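PDB 2PCQ: putative dihydrodipicolinate synthase from Thermus thermophilus, which is of unconfirmed function but belongs to the dihydrodipicolinate synthetase family, with a parallel beta/alpha barrel of the TIM type, and carries a bound potassium ion here. Local coordinates for residues A143-P146 and N147-G150; N41-G44 and V45-T48; E71-L74 and P75-E78. All coordinates share one frame; numbering follows the deposited sequence.

All three contacts are tight local turns next to helix or strand ends of one TIM barrel, and they differ in what the turn holds. Contact 1 is partly buried, leads from a helix into strand 148-153, and turns its carbonyls onto a potassium ion. Contacts 2 and 3 both follow a strand and lead toward a helix, contact 3 already including its first turn, with nearest atoms about 6 Å apart in one chain. Contact 2 is buried and rests on a carboxylate–imidazole pair; contact 3, partly buried, is a helix N-cap. Both reach the second subunit, where Gln76 of one chain bonds Val45 of the other, whereas no other protein chain touches contact 1.

Contact 1 of 3, residues A143-P146 and N147-G150; sequences APHP and NVLG. With K (potassium ion), chain B.
Asn147 meets His145 through its backbone: its N-H points at the imidazole edge and gives ND1 a hydrogen bond of 3.0 Å (Asn147 N to His145 ND1), with the donor close to the ring plane. With CG of His145 anti to the backbone N (chi1 -163°) and the ring turned about chi2, its ND1 edge faces the N-H of Asn147. The CB of Asn147 also rests 3.7 Å from CE1 of His145. Next along the chain, Val148 N closes a type I beta turn from His145 to Val148, its bond to His145 O measuring 3.0 Å. The CG2 branch of Val148 packs 3.6 Å from CB of His145, and the two side chains run roughly at right angles. This turn is a helix-to-strand connection of the TIM barrel, joining helix 136-142 to strand 148-153, and the carbonyls of Ala143, His145 and Val148, in and just before the turn, converge on a potassium ion. Val148 O lies 3.0 Å from potassium, as does His145 O, while Ala143 O is at 2.9 Å; two waters and the backbone oxygen of Glu170 are the other ligands. One of these waters also donates to Pro144 O, the other to Pro146 O. At Leu149 the chain has entered the strand, yet CD2 of its side chain still comes within 3.8 Å of Pro146 O, while its backbone bonds with Arg172.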
ATOM      1  N   ALA A 143      -4.183  26.949   4.000  1.00 20.03           N
ATOM      2  CA  ALA A 143      -5.166  27.696   3.227  1.00 20.72           C
ATOM      3  C   ALA A 143      -5.386  29.152   3.645  1.00 24.87           C
ATOM      4  O   ALA A 143      -5.617  29.997   2.801  1.00 21.39           O
ATOM      5  CB  ALA A 143      -6.501  26.949   3.229  1.00 21.42           C
ATOM      6  N   PRO A 144      -5.333  29.469   4.948  1.00 25.79           N
ATOM      7  CA  PRO A 144      -5.555  30.879   5.298  1.00 25.65           C
ATOM      8  C   PRO A 144      -4.463  31.858   4.842  1.00 27.09           C
ATOM      9  O   PRO A 144      -4.725  33.048   4.667  1.00 26.06           O
ATOM     10  CB  PRO A 144      -5.692  30.838   6.822  1.00 28.84           C
ATOM     11  CG  PRO A 144      -6.262  29.469   7.071  1.00 26.78           C
ATOM     12  CD  PRO A 144      -5.425  28.614   6.144  1.00 25.68           C
ATOM     13  N   HIS A 145      -3.245  31.358   4.648  1.00 25.45           N
ATOM     14  CA  HIS A 145      -2.122  32.202   4.235  1.00 26.01           C
ATOM     15  C   HIS A 145      -2.376  32.920   2.909  1.00 29.93           C
ATOM     16  O   HIS A 145      -2.626  32.287   1.893  1.00 27.71           O
ATOM     17  CB  HIS A 145      -0.853  31.358   4.118  1.00 27.35           C
ATOM     18  CG  HIS A 145       0.409  32.163   4.097  1.00 26.99           C
ATOM     19  ND1 HIS A 145       0.617  33.201   3.214  1.00 26.28           N
ATOM     20  CD2 HIS A 145       1.538  32.068   4.840  1.00 24.56           C
ATOM     21  CE1 HIS A 145       1.822  33.709   3.413  1.00 24.51           C
ATOM     22  NE2 HIS A 145       2.401  33.039   4.393  1.00 28.96           N
ATOM     23  N   PRO A 146      -2.281  34.260   2.902  1.00 29.53           N
ATOM     24  CA  PRO A 146      -2.504  35.074   1.703  1.00 29.97           C
ATOM     25  C   PRO A 146      -1.740  34.646   0.446  1.00 28.23           C
ATOM     26  O   PRO A 146      -2.265  34.753  -0.664  1.00 28.36           O
ATOM     27  CB  PRO A 146      -2.109  36.476   2.162  1.00 33.52           C
ATOM     28  CG  PRO A 146      -2.465  36.460   3.612  1.00 35.49           C
ATOM     29  CD  PRO A 146      -1.938  35.115   4.052  1.00 28.90           C
ATOM     30  N   ASN A 147      -0.507  34.171   0.612  1.00 24.11           N
ATOM     31  CA  ASN A 147       0.302  33.756  -0.533  1.00 21.54           C
ATOM     32  C   ASN A 147       0.168  32.296  -0.957  1.00 21.43           C
ATOM     33  O   ASN A 147       0.860  31.848  -1.869  1.00 22.57           O
ATOM     34  CB  ASN A 147       1.777  34.087  -0.298  1.00 21.81           C
ATOM     35  CG  ASN A 147       2.207  35.362  -1.008  1.00 27.88           C
ATOM     36  OD1 ASN A 147       3.381  35.733  -0.996  1.00 30.79           O
ATOM     37  ND2 ASN A 147       1.253  36.035  -1.636  1.00 25.97           N
ATOM     38  N   VAL A 148      -0.695  31.546  -0.283  1.00 21.18           N
ATOM     39  CA  VAL A 148      -0.933  30.157  -0.664  1.00 20.14           C
ATOM     40  C   VAL A 148      -2.227  30.259  -1.466  1.00 20.43           C
ATOM     41  O   VAL A 148      -3.313  30.103  -0.927  1.00 20.64           O
ATOM     42  CB  VAL A 148      -1.138  29.253   0.569  1.00 19.44           C
ATOM     43  CG1 VAL A 148      -1.536  27.850   0.128  1.00 17.23           C
ATOM     44  CG2 VAL A 148       0.148  29.196   1.390  1.00 17.04           C
ATOM     45  N   LEU A 149      -2.095  30.532  -2.759  1.00 19.19           N
ATOM     46  CA  LEU A 149      -3.245  30.729  -3.642  1.00 21.02           C
ATOM     47  C   LEU A 149      -4.224  29.576  -3.783  1.00 20.98           C
ATOM     48  O   LEU A 149      -5.427  29.788  -3.957  1.00 22.34           O
ATOM     49  CB  LEU A 149      -2.754  31.138  -5.030  1.00 18.12           C
ATOM     50  CG  LEU A 149      -1.745  32.287  -5.037  1.00 18.92           C
ATOM     51  CD1 LEU A 149      -1.486  32.710  -6.476  1.00 17.95           C
ATOM     52  CD2 LEU A 149      -2.276  33.464  -4.221  1.00 18.86           C
ATOM     53  N   GLY A 150      -3.714  28.356  -3.721  1.00 20.56           N
ATOM     54  CA  GLY A 150      -4.580  27.206  -3.865  1.00 17.43           C
ATOM     55  C   GLY A 150      -3.770  25.939  -3.980  1.00 18.07           C
ATOM     56  O   GLY A 150      -2.694  25.827  -3.391  1.00 14.17           O
TER
HETATM   57  K     K B 284      -5.283  31.764   0.580  1.00 28.26           K
HETATM   58  O   HOH W   1      -6.127  33.968   2.635  1.00 29.70           O
HETATM   59  O   HOH W   2      -5.217  33.839  -1.747  1.00 32.48           O

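Contact 2 of 3, residues N41-G44 and V45-T48; sequences NGEG and VHLT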
ATOM      1  N   ASN A  41       5.308  16.742 -15.283  1.00 14.46           N
ATOM      2  CA  ASN A  41       5.618  16.173 -16.595  1.00 19.17           C
ATOM      3  C   ASN A  41       6.789  16.914 -17.248  1.00 19.25           C
ATOM      4  O   ASN A  41       7.196  16.584 -18.364  1.00 18.37           O
ATOM      5  CB  ASN A  41       4.392  16.254 -17.516  1.00 19.52           C
ATOM      6  CG  ASN A  41       3.438  15.087 -17.326  1.00 24.69           C
ATOM      7  OD1 ASN A  41       3.620  14.016 -17.914  1.00 22.97           O
ATOM      8  ND2 ASN A  41       2.418  15.286 -16.494  1.00 27.86           N
ATOM      9  N   GLY A  42       7.333  17.903 -16.542  1.00 16.08           N
ATOM     10  CA  GLY A  42       8.430  18.694 -17.080  1.00 13.27           C
ATOM     11  C   GLY A  42       9.856  18.275 -16.758  1.00 15.07           C
ATOM     12  O   GLY A  42      10.796  18.974 -17.132  1.00 14.67           O
ATOM     13  N   GLU A  43      10.024  17.147 -16.069  1.00 16.03           N
ATOM     14  CA  GLU A  43      11.344  16.630 -15.706  1.00 16.80           C
ATOM     15  C   GLU A  43      12.242  17.622 -14.976  1.00 17.49           C
ATOM     16  O   GLU A  43      13.460  17.626 -15.159  1.00 16.36           O
ATOM     17  CB  GLU A  43      12.069  16.096 -16.950  1.00 15.17           C
ATOM     18  CG  GLU A  43      11.433  14.831 -17.518  1.00 14.27           C
ATOM     19  CD  GLU A  43      12.154  14.296 -18.744  1.00 19.61           C
ATOM     20  OE1 GLU A  43      13.217  13.658 -18.590  1.00 16.21           O
ATOM     21  OE2 GLU A  43      11.652  14.517 -19.866  1.00 19.53           O
ATOM     22  N   GLY A  44      11.639  18.456 -14.137  1.00 18.32           N
ATOM     23  CA  GLY A  44      12.422  19.415 -13.385  1.00 17.85           C
ATOM     24  C   GLY A  44      13.467  18.731 -12.517  1.00 17.82           C
ATOM     25  O   GLY A  44      14.591  19.213 -12.413  1.00 18.02           O
ATOM     26  N   VAL A  45      13.108  17.606 -11.902  1.00 16.85           N
ATOM     27  CA  VAL A  45      14.043  16.881 -11.041  1.00 17.86           C
ATOM     28  C   VAL A  45      15.150  16.183 -11.823  1.00 18.30           C
ATOM     29  O   VAL A  45      16.069  15.616 -11.233  1.00 18.96           O
ATOM     30  CB  VAL A  45      13.324  15.832 -10.155  1.00 18.76           C
ATOM     31  CG1 VAL A  45      12.312  16.527  -9.247  1.00 15.63           C
ATOM     32  CG2 VAL A  45      12.646  14.785 -11.022  1.00 15.88           C
ATOM     33  N   HIS A  46      15.066  16.223 -13.150  1.00 15.15           N
ATOM     34  CA  HIS A  46      16.091  15.610 -13.985  1.00 15.85           C
ATOM     35  C   HIS A  46      17.159  16.635 -14.364  1.00 16.49           C
ATOM     36  O   HIS A  46      18.094  16.327 -15.101  1.00 19.11           O
ATOM     37  CB  HIS A  46      15.470  15.015 -15.250  1.00 13.15           C
ATOM     38  CG  HIS A  46      14.784  13.704 -15.024  1.00 16.22           C
ATOM     39  ND1 HIS A  46      14.220  12.974 -16.050  1.00 12.39           N
ATOM     40  CD2 HIS A  46      14.602  12.973 -13.899  1.00 13.47           C
ATOM     41  CE1 HIS A  46      13.726  11.850 -15.566  1.00 16.21           C
ATOM     42  NE2 HIS A  46      13.943  11.823 -14.263  1.00 15.21           N
ATOM     43  N   LEU A  47      17.021  17.849 -13.842  1.00 17.20           N
ATOM     44  CA  LEU A  47      17.968  18.922 -14.136  1.00 18.54           C
ATOM     45  C   LEU A  47      18.785  19.326 -12.919  1.00 18.61           C
ATOM     46  O   LEU A  47      18.307  19.253 -11.791  1.00 18.96           O
ATOM     47  CB  LEU A  47      17.220  20.165 -14.626  1.00 18.55           C
ATOM     48  CG  LEU A  47      16.290  20.045 -15.833  1.00 17.17           C
ATOM     49  CD1 LEU A  47      15.499  21.331 -15.983  1.00 15.64           C
ATOM     50  CD2 LEU A  47      17.100  19.759 -17.082  1.00 15.00           C
ATOM     51  N   THR A  48      20.019  19.756 -13.157  1.00 18.87           N
ATOM     52  CA  THR A  48      20.872  20.236 -12.077  1.00 18.87           C
ATOM     53  C   THR A  48      20.424  21.682 -11.865  1.00 18.88           C
ATOM     54  O   THR A  48      19.759  22.254 -12.727  1.00 18.72           O
ATOM     55  CB  THR A  48      22.362  20.252 -12.479  1.00 19.45           C
ATOM     56  OG1 THR A  48      22.545  21.136 -13.591  1.00 19.35           O
ATOM     57  CG2 THR A  48      22.833  18.858 -12.850  1.00 19.31           C
TER
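Glu43 and His46 form the tightly packed part of this turn, joined both by backbone and by side chain. The imidazole edge of His46 donates from ND1 to Glu43 OE1 at 2.8 Å, using the anti lone pair of that oxygen, and the oxygen is tilted 16° from the ring plane. Carboxylate and ring stand almost perpendicular, their planes 85° apart. With CG of His46 anti to its carbonyl carbon (chi1 -78°), the ring's ND1 edge is brought to the carboxylate of Glu43. In the backbone, His46 N bonds Glu43 O at 2.9 Å and Leu47 N bonds Gly44 O at 3.1 Å, two successive i-to-i+3 links that make a short 3-10 turn. CG of Leu47 lies 3.8 Å from Glu43 O. The looser side belongs to Val45, partly exposed, whose CB points away from residues 41-44, and whose side chain packs on Tyr99 of the second subunit. This loop follows strand 36-37, at the C-terminal end of the barrel strands, and Thr48 at its close is the N-cap of helix 49-57. The His46 ring also meets Tyr259 and, edge-to-face, Tyr100 of the second subunit. Glu43 OE1 receives a second hydrogen bond from Arg256 N, while OE2 is in a salt bridge with Lys242. A carboxylate held at both oxygens in this way can turn little, and through ND1 it fixes the rotation of the imidazole that packs at the subunit interface.

Contact 3 of 3, residues E71-L74 and P75-E78; sequences EETL and PQAE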
ATOM      1  N   GLU A  71      11.992  20.603  -4.503  1.00 15.97           N
ATOM      2  CA  GLU A  71      13.262  20.482  -3.799  1.00 17.31           C
ATOM      3  C   GLU A  71      13.023  19.740  -2.489  1.00 18.14           C
ATOM      4  O   GLU A  71      11.881  19.588  -2.047  1.00 19.14           O
ATOM      5  CB  GLU A  71      13.861  21.863  -3.508  1.00 16.37           C
ATOM      6  CG  GLU A  71      14.172  22.718  -4.734  1.00 17.92           C
ATOM      7  CD  GLU A  71      15.147  22.063  -5.698  1.00 23.85           C
ATOM      8  OE1 GLU A  71      16.070  21.355  -5.243  1.00 22.61           O
ATOM      9  OE2 GLU A  71      14.996  22.270  -6.922  1.00 25.38           O
ATOM     10  N   GLU A  72      14.110  19.290  -1.871  1.00 19.69           N
ATOM     11  CA  GLU A  72      14.043  18.542  -0.625  1.00 17.85           C
ATOM     12  C   GLU A  72      14.252  19.426   0.599  1.00 18.52           C
ATOM     13  O   GLU A  72      13.836  19.064   1.694  1.00 21.75           O
ATOM     14  CB  GLU A  72      15.107  17.441  -0.616  1.00 17.09           C
ATOM     15  CG  GLU A  72      15.075  16.479  -1.805  1.00 18.47           C
ATOM     16  CD  GLU A  72      14.045  15.363  -1.659  1.00 21.79           C
ATOM     17  OE1 GLU A  72      13.356  15.302  -0.614  1.00 16.43           O
ATOM     18  OE2 GLU A  72      13.930  14.542  -2.596  1.00 20.92           O
ATOM     19  N   THR A  73      14.897  20.577   0.418  1.00 15.28           N
ATOM     20  CA  THR A  73      15.175  21.474   1.540  1.00 15.65           C
ATOM     21  C   THR A  73      15.027  22.951   1.191  1.00 18.23           C
ATOM     22  O   THR A  73      15.001  23.327   0.023  1.00 19.25           O
ATOM     23  CB  THR A  73      16.608  21.274   2.063  1.00 16.19           C
ATOM     24  OG1 THR A  73      17.545  21.724   1.072  1.00 17.95           O
ATOM     25  CG2 THR A  73      16.867  19.807   2.363  1.00 16.96           C
ATOM     26  N   LEU A  74      14.941  23.787   2.220  1.00 17.08           N
ATOM     27  CA  LEU A  74      14.810  25.221   2.016  1.00 19.14           C
ATOM     28  C   LEU A  74      16.051  25.798   1.333  1.00 19.99           C
ATOM     29  O   LEU A  74      15.936  26.604   0.416  1.00 19.32           O
ATOM     30  CB  LEU A  74      14.536  25.920   3.351  1.00 20.43           C
ATOM     31  CG  LEU A  74      13.110  25.681   3.866  1.00 21.70           C
ATOM     32  CD1 LEU A  74      12.946  26.230   5.272  1.00 21.61           C
ATOM     33  CD2 LEU A  74      12.118  26.343   2.906  1.00 20.36           C
ATOM     34  N   PRO A  75      17.257  25.394   1.767  1.00 21.30           N
ATOM     35  CA  PRO A  75      18.444  25.942   1.103  1.00 21.70           C
ATOM     36  C   PRO A  75      18.432  25.672  -0.404  1.00 21.20           C
ATOM     37  O   PRO A  75      18.786  26.544  -1.196  1.00 21.67           O
ATOM     38  CB  PRO A  75      19.589  25.236   1.818  1.00 20.90           C
ATOM     39  CG  PRO A  75      19.064  25.132   3.217  1.00 20.62           C
ATOM     40  CD  PRO A  75      17.636  24.663   2.991  1.00 20.16           C
ATOM     41  N   GLN A  76      18.026  24.467  -0.796  1.00 17.85           N
ATOM     42  CA  GLN A  76      17.966  24.110  -2.213  1.00 17.02           C
ATOM     43  C   GLN A  76      16.822  24.842  -2.904  1.00 17.69           C
ATOM     44  O   GLN A  76      16.914  25.191  -4.077  1.00 18.20           O
ATOM     45  CB  GLN A  76      17.764  22.601  -2.383  1.00 16.76           C
ATOM     46  CG  GLN A  76      18.982  21.763  -2.045  1.00 17.14           C
ATOM     47  CD  GLN A  76      18.631  20.308  -1.837  1.00 19.54           C
ATOM     48  OE1 GLN A  76      17.817  19.975  -0.973  1.00 18.31           O
ATOM     49  NE2 GLN A  76      19.243  19.429  -2.624  1.00 14.42           N
ATOM     50  N   ALA A  77      15.741  25.065  -2.165  1.00 14.38           N
ATOM     51  CA  ALA A  77      14.573  25.749  -2.695  1.00 18.72           C
ATOM     52  C   ALA A  77      14.819  27.234  -2.961  1.00 22.06           C
ATOM     53  O   ALA A  77      14.280  27.797  -3.915  1.00 20.39           O
ATOM     54  CB  ALA A  77      13.404  25.590  -1.733  1.00 17.83           C
ATOM     55  N   GLU A  78      15.634  27.865  -2.121  1.00 23.09           N
ATOM     56  CA  GLU A  78      15.906  29.293  -2.260  1.00 28.38           C
ATOM     57  C   GLU A  78      16.300  29.731  -3.672  1.00 25.60           C
ATOM     58  O   GLU A  78      15.725  30.675  -4.209  1.00 24.16           O
ATOM     59  CB  GLU A  78      16.970  29.722  -1.242  1.00 40.08           C
ATOM     60  CG  GLU A  78      18.246  30.298  -1.828  1.00 59.50           C
ATOM     61  CD  GLU A  78      19.144  30.905  -0.767  1.00 70.73           C
ATOM     62  OE1 GLU A  78      20.253  31.364  -1.113  1.00 77.02           O
ATOM     63  OE2 GLU A  78      18.736  30.928   0.415  1.00 77.02           O
TER
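The side-chain amide of Gln76 and the carboxylate of Glu71 are not stacked: their planes stand 66° apart and their chains pass each other at a slant. What Glu71 offers is the OE1 corner, 3.5 Å from CB of Gln76, whereas its CG lies against Ala77 CA at 3.7 Å. At the oxygen end of the amide, OE1 of Gln76 accepts a hydrogen bond from the hydroxyl of Thr73, OG1 to OE1 2.7 Å, with the donor tilted 22° from the carbonyl plane; CB of Glu72 sits nearby. At the nitrogen end, NE2 donates to Val45 O of the second subunit. Thr73 is the N-cap of helix 74-87. Thr73 OG1, lodged between the backbone N and the carbonyl carbon (chi1 68°), faces the first turn and also accepts a weak bond of 3.4 Å from Gln76 N. The hydroxyl thus caps the backbone and at the same time steers the amide. Regular helix bonds follow, Ala77 N to Thr73 O at 2.9 Å and Glu78 N to Leu74 O at 2.8 Å. Pro75, in the first turn, packs on Arg256 of the second subunit, and Thr73 touches Pro257 of that subunit. Within its own chain, the turn follows strand 66-69 and opens helix 74-87 beside helix 107-118, whose Tyr111 meets Glu71, Leu74 and Ala77 while Ala114 also meets Leu74.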